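WipB (PDB 5NNY) is a translocated Legionella effector and Ser/Thr phosphatase that targets the host lysosomal nutrient-sensing machinery, represented here by its phosphatase domain, which has a phosphoesterase fold. Local coordinates at residues A56-A61 with E66-I71. Residues are numbered along the deposited sequence; the frame is centred on the assembly and turned at random.
Sequences APVFSA and ERLEEI
Arg67 meets Val58 and Ala61 along the length of its side chain and shows how a charged residue can pack through its carbon stem while its head group bonds elsewhere. Near the root, its CB lies 3.7 Å from Val58 CG2, and the two side chains run past each other in opposite directions. From CG to NE the chain is extended (chi2 166°, chi3 175°), which carries the guanidinium beyond Val58 to Ala61. There the methyl sits over one face of the flat group, with Ala61 CB 3.2 Å from Arg67 NE and 3.6 Å from Arg67 CZ. NE is hydrogen-bonded to Asn63 OD1, and NH2 forms a salt bridge with Glu46, whose backbone also bonds to that of Val58.

Leu68, the next residue of helix 64-79, makes the purely apolar half of the contact. Its CD2 is 3.7 Å from Val58 CG2, which a chi1 of 60° sets anti to the backbone N, facing the helix; CG1 is left for the Phe59 ring, 3.7 Å above its plane and over its centre. The other leucine methyl, CD1, approaches Phe59 CE1 at 3.9 Å, obliquely to the ring, so valine, phenylalanine and leucine form one continuous cluster. Helix 159-169 extends it, through Ala163 and Glu166 at Phe59 and Ala167 at Leu68.

Between 56-61 and 66-71 the adhesion is therefore van der Waals contact, folding a tight turn of the connecting loop back onto the helix it precedes; the guanidinium's polar bonds, made outside both segments to Asn63 and Glu46, would restrict its rotation over the Ala61 methyl.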
loop_
_atom_site.group_PDB
_atom_site.type_symbol
_atom_site.label_atom_id
_atom_site.label_comp_id
_atom_site.label_asym_id
_atom_site.label_seq_id
_atom_site.Cartn_x
_atom_site.Cartn_y
_atom_site.Cartn_z
ATOM N N ALA A 56 -10.478 -10.285 -17.659
ATOM C CA ALA A 56 -9.355 -10.616 -18.519
ATOM C C ALA A 56 -9.624 -11.956 -19.194
ATOM O O ALA A 56 -10.201 -12.858 -18.569
ATOM C CB ALA A 56 -8.058 -10.692 -17.714
ATOM N N PRO A 57 -9.246 -12.116 -20.464
ATOM C CA PRO A 57 -9.563 -13.369 -21.176
ATOM C C PRO A 57 -9.098 -14.630 -20.469
ATOM O O PRO A 57 -9.773 -15.669 -20.569
ATOM C CB PRO A 57 -8.848 -13.180 -22.517
ATOM C CG PRO A 57 -8.921 -11.690 -22.743
ATOM C CD PRO A 57 -8.730 -11.071 -21.369
ATOM N N VAL A 58 -7.974 -14.572 -19.742
ATOM C CA VAL A 58 -7.407 -15.782 -19.141
ATOM C C VAL A 58 -8.411 -16.445 -18.196
ATOM O O VAL A 58 -8.454 -17.672 -18.081
ATOM C CB VAL A 58 -6.073 -15.460 -18.435
ATOM C CG1 VAL A 58 -6.250 -14.424 -17.323
ATOM C CG2 VAL A 58 -5.438 -16.724 -17.880
ATOM N N PHE A 59 -9.260 -15.652 -17.536
ATOM C CA PHE A 59 -10.124 -16.223 -16.511
ATOM C C PHE A 59 -11.391 -16.855 -17.069
ATOM O O PHE A 59 -12.110 -17.518 -16.317
ATOM C CB PHE A 59 -10.469 -15.153 -15.476
ATOM C CG PHE A 59 -9.264 -14.638 -14.751
ATOM C CD1 PHE A 59 -8.516 -15.492 -13.953
ATOM C CD2 PHE A 59 -8.863 -13.317 -14.881
ATOM C CE1 PHE A 59 -7.394 -15.039 -13.288
ATOM C CE2 PHE A 59 -7.737 -12.848 -14.210
ATOM C CZ PHE A 59 -7.000 -13.709 -13.414
ATOM N N SER A 60 -11.680 -16.675 -18.352
ATOM C CA SER A 60 -12.765 -17.400 -18.994
ATOM C C SER A 60 -12.255 -18.565 -19.829
ATOM O O SER A 60 -13.058 -19.282 -20.437
ATOM C CB SER A 60 -13.596 -16.458 -19.866
ATOM O OG SER A 60 -12.954 -16.248 -21.105
ATOM N N ALA A 61 -10.945 -18.770 -19.864
ATOM C CA ALA A 61 -10.366 -19.816 -20.683
ATOM C C ALA A 61 -10.443 -21.151 -19.963
ATOM O O ALA A 61 -10.260 -21.239 -18.744
ATOM C CB ALA A 61 -8.911 -19.484 -21.028
ATOM N N GLU A 66 -3.295 -23.478 -16.721
ATOM C CA GLU A 66 -2.066 -23.613 -17.499
ATOM C C GLU A 66 -1.534 -22.247 -17.909
ATOM O O GLU A 66 -0.346 -21.959 -17.750
ATOM C CB GLU A 66 -2.305 -24.485 -18.742
ATOM C CG GLU A 66 -1.123 -24.449 -19.730
ATOM C CD GLU A 66 -1.423 -25.057 -21.102
ATOM O OE1 GLU A 66 -0.450 -25.445 -21.782
ATOM O OE2 GLU A 66 -2.608 -25.131 -21.512
ATOM N N ARG A 67 -2.410 -21.390 -18.437
ATOM C CA ARG A 67 -2.009 -20.058 -18.872
ATOM C C ARG A 67 -1.349 -19.283 -17.741
ATOM O O ARG A 67 -0.301 -18.653 -17.931
ATOM C CB ARG A 67 -3.228 -19.284 -19.376
ATOM C CG ARG A 67 -3.829 -19.758 -20.705
ATOM C CD ARG A 67 -5.199 -19.110 -20.869
ATOM N NE ARG A 67 -5.871 -19.377 -22.144
ATOM C CZ ARG A 67 -6.077 -18.451 -23.074
ATOM N NH1 ARG A 67 -6.731 -18.739 -24.202
ATOM N NH2 ARG A 67 -5.625 -17.227 -22.877
ATOM N N LEU A 68 -1.989 -19.275 -16.570
ATOM C CA LEU A 68 -1.496 -18.512 -15.423
ATOM C C LEU A 68 -0.187 -19.085 -14.877
ATOM O O LEU A 68 0.714 -18.332 -14.499
ATOM C CB LEU A 68 -2.558 -18.483 -14.324
ATOM C CG LEU A 68 -3.843 -17.733 -14.665
ATOM C CD1 LEU A 68 -4.946 -18.050 -13.676
ATOM C CD2 LEU A 68 -3.560 -16.257 -14.701
ATOM N N GLU A 69 -0.068 -20.416 -14.833
ATOM C CA GLU A 69 1.174 -21.042 -14.382
ATOM C C GLU A 69 2.353 -20.629 -15.256
ATOM O O GLU A 69 3.442 -20.343 -14.745
ATOM C CB GLU A 69 1.043 -22.570 -14.382
ATOM C CG GLU A 69 -0.036 -23.151 -13.461
ATOM C CD GLU A 69 0.429 -23.398 -12.034
ATOM O OE1 GLU A 69 1.496 -22.874 -11.641
ATOM O OE2 GLU A 69 -0.279 -24.129 -11.306
ATOM N N GLU A 70 2.167 -20.617 -16.580
ATOM C CA GLU A 70 3.279 -20.254 -17.458
ATOM C C GLU A 70 3.681 -18.796 -17.270
ATOM O O GLU A 70 4.874 -18.471 -17.280
ATOM C CB GLU A 70 2.922 -20.529 -18.918
ATOM C CG GLU A 70 2.248 -21.890 -19.178
ATOM C CD GLU A 70 3.060 -23.120 -18.754
ATOM O OE1 GLU A 70 3.691 -23.120 -17.677
ATOM O OE2 GLU A 70 3.043 -24.120 -19.504
ATOM N N ILE A 71 2.701 -17.905 -17.091
ATOM C CA ILE A 71 3.011 -16.498 -16.813
ATOM C C ILE A 71 3.763 -16.381 -15.494
ATOM O O ILE A 71 4.769 -15.664 -15.384
ATOM C CB ILE A 71 1.714 -15.663 -16.777
ATOM C CG1 ILE A 71 1.149 -15.467 -18.191
ATOM C CG2 ILE A 71 1.943 -14.326 -16.024
ATOM C CD1 ILE A 71 -0.376 -15.098 -18.222
#